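Local coordinates for phosphate transporter (Thermotoga maritima MSB8, PDB 6L85), which probably imports phosphate across the membrane, driven by the uptake of sodium ions, as a bacterial relative of the human SLC20 carriers, at residues 106-111 with 346-351; 20-25 with 256-261. All blocks are in the same frame, centred on the assembly; numbering follows the deposited sequence.

From the N terminus the chain passes 20-25, 106-111, 256-261 and 346-351, so the two contacts cross instead of nesting. Contact 2 closes a loop of 230 residues by bringing Asp22 of helix 2-32 to meet Asp258 of segment 256-261; contact 1 closes one of 234 residues by setting the start of helix 106-121 before the start of helix 346-357. Their centres lie about 8 Å apart, and two of the three sodium ions are bound by residues of both contacts. Side-chain amides of Asn25 and Asn261 probably hydrogen-bond to Thr346 and Thr106 hydroxyls of contact 1. Together they tie four helical regions round a buried phosphate flanked by two sodium ions.

Contact 1 (106-111 with 346-351); sequences TTHSIV and TTHVVV. With NA (sodium ion), chain R; NA (sodium ion), chain Q; PO4 (phosphate ion), chain P.
Thr106 and Thr346 bind the same phosphate from the two segments, whose direct touch is that of His108 with His348. Thr106 OG1 stands between its own backbone N and carbonyl carbon (chi1 72°), which brings it to PO4 O4 at 2.8 Å. Thr106 N reaches PO4 O4 too, at 2.9 Å. Thr346 does likewise on PO4 O3. Threonine suits these places: its hydroxyl joins the backbone N-H on one oxygen while its methyl, CG2, lies beside that oxygen as an apolar branch.

Thr107 follows with OG1 turned beside its backbone N (chi1 -51°). This hydroxyl donates to PO4 O2, 2.6 Å from Thr107 OG1, and its oxygen binds a sodium 2.5 Å from Thr107 OG1. Thr347 repeats the double role, Thr347 OG1 lying 2.5 Å from PO4 O1 with the other sodium beyond. Thr107 N and Thr347 N donate to PO4 O2 and PO4 O1, and Ser105 OG and Ser345 OG also bond the phosphate. The first N-H groups of two helices thus point at the anion, where the helix dipoles would favour it; the pocket is consistent with a substrate site.

His108 then meets His348, the two side chains arriving from opposite directions. Their ring centroids are 4.7 Å apart with planes turned 70°. Flat rings suit the place, meeting both each other and a bound dodecyl maltoside.

After His108, Ser109 OG bonds back to Ser105 O. Its small side chain fits against Ala90 and Ile94 of helix 76-99, helix 368-400 meets His108 through Ile381 and Val382, and helix 320-339 lies against Thr346 and Val349.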
loop_
_atom_site.group_PDB
_atom_site.type_symbol
_atom_site.label_atom_id
_atom_site.label_comp_id
_atom_site.label_asym_id
_atom_site.label_seq_id
_atom_site.Cartn_x
_atom_site.Cartn_y
_atom_site.Cartn_z
ATOM N N THR B 106 21.753 -7.552 13.261
ATOM C CA THR B 106 21.710 -8.708 12.367
ATOM C C THR B 106 22.482 -8.433 11.084
ATOM O O THR B 106 22.956 -9.372 10.439
ATOM C CB THR B 106 20.241 -9.092 12.037
ATOM O OG1 THR B 106 19.654 -8.119 11.149
ATOM C CG2 THR B 106 19.373 -9.165 13.317
ATOM N N THR B 107 22.589 -7.161 10.688
ATOM C CA THR B 107 23.390 -6.806 9.521
ATOM C C THR B 107 24.885 -7.023 9.792
ATOM O O THR B 107 25.597 -7.642 8.981
ATOM C CB THR B 107 23.108 -5.349 9.129
ATOM O OG1 THR B 107 21.687 -5.133 9.026
ATOM C CG2 THR B 107 23.801 -4.962 7.817
ATOM N N HIS B 108 25.383 -6.511 10.928
ATOM C CA HIS B 108 26.775 -6.767 11.296
ATOM C C HIS B 108 27.026 -8.258 11.370
ATOM O O HIS B 108 28.064 -8.749 10.899
ATOM C CB HIS B 108 27.118 -6.097 12.632
ATOM C CG HIS B 108 27.148 -4.603 12.556
ATOM N ND1 HIS B 108 27.610 -3.809 13.579
ATOM C CD2 HIS B 108 26.778 -3.759 11.564
ATOM C CE1 HIS B 108 27.525 -2.537 13.224
ATOM N NE2 HIS B 108 27.007 -2.478 12.012
ATOM N N SER B 109 26.042 -9.001 11.894
ATOM C CA SER B 109 26.179 -10.447 12.038
ATOM C C SER B 109 26.321 -11.127 10.685
ATOM O O SER B 109 27.209 -11.967 10.496
ATOM C CB SER B 109 24.986 -11.014 12.805
ATOM O OG SER B 109 24.757 -10.224 13.951
ATOM N N ILE B 110 25.453 -10.789 9.722
ATOM C CA ILE B 110 25.508 -11.547 8.471
ATOM C C ILE B 110 26.732 -11.130 7.647
ATOM O O ILE B 110 27.338 -11.968 6.960
ATOM C CB ILE B 110 24.187 -11.445 7.665
ATOM C CG1 ILE B 110 24.182 -12.468 6.521
ATOM C CG2 ILE B 110 23.960 -10.074 7.075
ATOM C CD1 ILE B 110 24.062 -13.923 6.998
ATOM N N VAL B 111 27.133 -9.853 7.716
ATOM C CA VAL B 111 28.331 -9.425 6.991
ATOM C C VAL B 111 29.571 -10.100 7.572
ATOM O O VAL B 111 30.445 -10.571 6.831
ATOM C CB VAL B 111 28.454 -7.889 6.998
ATOM C CG1 VAL B 111 29.855 -7.438 6.507
ATOM C CG2 VAL B 111 27.360 -7.270 6.137
ATOM N N THR B 346 19.897 -0.982 11.814
ATOM C CA THR B 346 18.785 -0.145 12.251
ATOM C C THR B 346 18.785 0.011 13.765
ATOM O O THR B 346 18.320 1.031 14.273
ATOM C CB THR B 346 17.440 -0.728 11.770
ATOM O OG1 THR B 346 17.200 -1.986 12.412
ATOM C CG2 THR B 346 17.461 -0.948 10.258
ATOM N N THR B 347 19.276 -0.998 14.490
ATOM C CA THR B 347 19.473 -0.885 15.935
ATOM C C THR B 347 20.340 0.325 16.301
ATOM O O THR B 347 19.945 1.172 17.124
ATOM C CB THR B 347 20.118 -2.173 16.441
ATOM O OG1 THR B 347 19.437 -3.307 15.874
ATOM C CG2 THR B 347 20.086 -2.233 17.948
ATOM N N HIS B 348 21.526 0.431 15.676
ATOM C CA HIS B 348 22.445 1.527 15.992
ATOM C C HIS B 348 21.894 2.856 15.533
ATOM O O HIS B 348 22.127 3.879 16.193
ATOM C CB HIS B 348 23.817 1.283 15.361
ATOM C CG HIS B 348 24.429 -0.017 15.773
ATOM N ND1 HIS B 348 25.478 -0.594 15.096
ATOM C CD2 HIS B 348 24.107 -0.876 16.770
ATOM C CE1 HIS B 348 25.785 -1.746 15.662
ATOM N NE2 HIS B 348 24.968 -1.944 16.679
ATOM N N VAL B 349 21.144 2.862 14.427
ATOM C CA VAL B 349 20.527 4.111 13.986
ATOM C C VAL B 349 19.463 4.557 14.978
ATOM O O VAL B 349 19.327 5.752 15.255
ATOM C CB VAL B 349 19.952 3.979 12.566
ATOM C CG1 VAL B 349 19.095 5.190 12.226
ATOM C CG2 VAL B 349 21.097 3.822 11.545
ATOM N N VAL B 350 18.687 3.618 15.531
ATOM C CA VAL B 350 17.675 4.027 16.499
ATOM C C VAL B 350 18.356 4.616 17.723
ATOM O O VAL B 350 17.946 5.659 18.244
ATOM C CB VAL B 350 16.756 2.850 16.891
ATOM C CG1 VAL B 350 15.767 3.328 17.919
ATOM C CG2 VAL B 350 15.981 2.361 15.733
ATOM N N VAL B 351 19.393 3.927 18.211
ATOM C CA VAL B 351 20.167 4.426 19.344
ATOM C C VAL B 351 20.677 5.837 19.059
ATOM O O VAL B 351 20.571 6.739 19.897
ATOM C CB VAL B 351 21.321 3.461 19.661
ATOM C CG1 VAL B 351 22.393 4.163 20.508
ATOM C CG2 VAL B 351 20.786 2.222 20.350
HETATM NA NA NA R . 20.522 -3.648 7.457
HETATM NA NA NA Q . 18.649 -5.471 16.576
HETATM P P PO4 P . 20.103 -4.483 12.329
HETATM O O1 PO4 P . 20.344 -3.616 13.564
HETATM O O2 PO4 P . 21.382 -4.775 11.572
HETATM O O3 PO4 P . 19.146 -3.730 11.410
HETATM O O4 PO4 P . 19.536 -5.834 12.733
HETATM O O HOH W 1 17.036 -4.656 18.126
HETATM O O HOH W 2 21.060 -5.042 5.748
#

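Contact 2 (20-25 with 256-261); sequences ANDVAN and ANDVAN. With NA (sodium ion), chain Q; NA (sodium ion), chain R.
With CG anti to the carbonyl carbon and beside the backbone N (chi1 -72° in Asp22, -82° in Asp258), the two aspartates reach toward each other from opposite directions. Their carboxylate planes are 55° apart, and Asp22 OD2 comes within 3.0 Å of Asp258 OD2. Two carboxylate oxygens so close would probably repel if both are charged, a cost the neighbouring sodium ions may ease. Each acid sends its other oxygen to its own sodium, Asp22 OD1 at 2.3 Å from one metal and Asp258 OD1 at the same distance from the other. His254 NE2 gives Asp22 OD2 a hydrogen-bonding partner, next to the close approach of Asp258 OD2.

The preceding asparagines turn the other way, CG anti to the backbone N, and offer a neutral amide oxygen to the same ions: Asn21 OD1 lies 2.6 Å from its sodium, Asn257 OD1 2.3 Å from the second. Asparagine suits this role because ND2 can be held by other groups, as Asn21 ND2 is by Thr98, while OD1 serves the metal.

Water completes the link to the next turn. One sodium-bound water donates to Asn21 O and Asn25 OD1, the latter 2.6 Å from the water oxygen; another donates to Asn257 O and Asn261 OD1. In both segments the helical path is disturbed after the aspartate, and Asn25 N bonds to Asp22 O instead of to Asn21 O.

Val104 O and Thr347 OG1 complete the first sodium shell, Ile344 O and Thr107 OG1 the second. The repeated Ala-Asn-Asp-Val-Ala-Asn sequence thus builds twin sodium sites where the helical path is disturbed, consistent with the duplicated signature repeats of the phosphate transporter family.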
loop_
_atom_site.group_PDB
_atom_site.type_symbol
_atom_site.label_atom_id
_atom_site.label_comp_id
_atom_site.label_asym_id
_atom_site.label_seq_id
_atom_site.Cartn_x
_atom_site.Cartn_y
_atom_site.Cartn_z
ATOM N N ALA B 20 12.470 -11.210 15.156
ATOM C CA ALA B 20 12.458 -11.337 16.609
ATOM C C ALA B 20 13.310 -10.267 17.277
ATOM O O ALA B 20 12.877 -9.634 18.253
ATOM C CB ALA B 20 12.947 -12.729 17.009
ATOM N N ASN B 21 14.538 -10.047 16.771
ATOM C CA ASN B 21 15.421 -9.098 17.445
ATOM C C ASN B 21 15.067 -7.652 17.159
ATOM O O ASN B 21 15.315 -6.780 18.003
ATOM C CB ASN B 21 16.890 -9.311 17.045
ATOM C CG ASN B 21 17.858 -8.767 18.098
ATOM O OD1 ASN B 21 18.377 -7.636 17.992
ATOM N ND2 ASN B 21 18.076 -9.563 19.139
ATOM N N ASP B 22 14.532 -7.359 15.977
ATOM C CA ASP B 22 14.459 -5.976 15.540
ATOM C C ASP B 22 13.077 -5.340 15.599
ATOM O O ASP B 22 12.988 -4.132 15.344
ATOM C CB ASP B 22 14.970 -5.845 14.100
ATOM C CG ASP B 22 16.485 -6.023 13.980
ATOM O OD1 ASP B 22 17.160 -6.244 14.995
ATOM O OD2 ASP B 22 16.993 -5.953 12.851
ATOM N N VAL B 23 11.994 -6.087 15.877
ATOM C CA VAL B 23 10.706 -5.381 15.930
ATOM C C VAL B 23 10.746 -4.227 16.942
ATOM O O VAL B 23 10.177 -3.147 16.687
ATOM C CB VAL B 23 9.543 -6.368 16.190
ATOM C CG1 VAL B 23 9.696 -7.096 17.519
ATOM C CG2 VAL B 23 8.187 -5.645 16.085
ATOM N N ALA B 24 11.499 -4.387 18.037
ATOM C CA ALA B 24 11.691 -3.295 19.002
ATOM C C ALA B 24 12.137 -1.997 18.336
ATOM O O ALA B 24 11.676 -0.914 18.730
ATOM C CB ALA B 24 12.705 -3.694 20.076
ATOM N N ASN B 25 12.996 -2.087 17.302
ATOM C CA ASN B 25 13.557 -0.881 16.680
ATOM C C ASN B 25 12.475 0.011 16.074
ATOM O O ASN B 25 12.693 1.217 15.890
ATOM C CB ASN B 25 14.558 -1.227 15.562
ATOM C CG ASN B 25 15.740 -2.086 16.026
ATOM O OD1 ASN B 25 15.857 -2.474 17.196
ATOM N ND2 ASN B 25 16.621 -2.398 15.078
ATOM N N ALA B 256 12.888 -3.077 4.285
ATOM C CA ALA B 256 13.605 -2.707 3.072
ATOM C C ALA B 256 15.125 -2.906 3.217
ATOM O O ALA B 256 15.777 -3.457 2.319
ATOM C CB ALA B 256 13.269 -1.262 2.707
ATOM N N ASN B 257 15.698 -2.506 4.356
ATOM C CA ASN B 257 17.148 -2.617 4.507
ATOM C C ASN B 257 17.582 -4.010 4.943
ATOM O O ASN B 257 18.632 -4.490 4.503
ATOM C CB ASN B 257 17.688 -1.576 5.510
ATOM C CG ASN B 257 19.203 -1.327 5.341
ATOM O OD1 ASN B 257 20.013 -1.950 6.013
ATOM N ND2 ASN B 257 19.569 -0.461 4.407
ATOM N N ASP B 258 16.795 -4.690 5.776
ATOM C CA ASP B 258 17.268 -5.898 6.426
ATOM C C ASP B 258 16.782 -7.201 5.795
ATOM O O ASP B 258 17.318 -8.254 6.165
ATOM C CB ASP B 258 16.856 -5.904 7.901
ATOM C CG ASP B 258 17.797 -5.089 8.790
ATOM O OD1 ASP B 258 18.483 -4.172 8.313
ATOM O OD2 ASP B 258 17.800 -5.353 9.997
ATOM N N VAL B 259 15.784 -7.191 4.891
ATOM C CA VAL B 259 15.449 -8.488 4.298
ATOM C C VAL B 259 16.680 -9.063 3.610
ATOM O O VAL B 259 16.882 -10.276 3.618
ATOM C CB VAL B 259 14.225 -8.417 3.348
ATOM C CG1 VAL B 259 14.547 -7.667 2.036
ATOM C CG2 VAL B 259 13.688 -9.856 3.055
ATOM N N ALA B 260 17.554 -8.198 3.090
ATOM C CA ALA B 260 18.841 -8.614 2.530
ATOM C C ALA B 260 19.632 -9.552 3.437
ATOM O O ALA B 260 20.313 -10.445 2.930
ATOM C CB ALA B 260 19.708 -7.391 2.210
ATOM N N ASN B 261 19.556 -9.387 4.762
ATOM C CA ASN B 261 20.409 -10.219 5.612
ATOM C C ASN B 261 20.040 -11.693 5.538
ATOM O O ASN B 261 20.870 -12.557 5.876
ATOM C CB ASN B 261 20.377 -9.747 7.064
ATOM C CG ASN B 261 20.704 -8.278 7.203
ATOM O OD1 ASN B 261 21.334 -7.666 6.312
ATOM N ND2 ASN B 261 20.311 -7.702 8.318
HETATM NA NA NA Q . 18.649 -5.471 16.576
HETATM NA NA NA R . 20.522 -3.648 7.457
HETATM O O HOH W 1 17.036 -4.656 18.126
HETATM O O HOH W 2 21.060 -5.042 5.748
#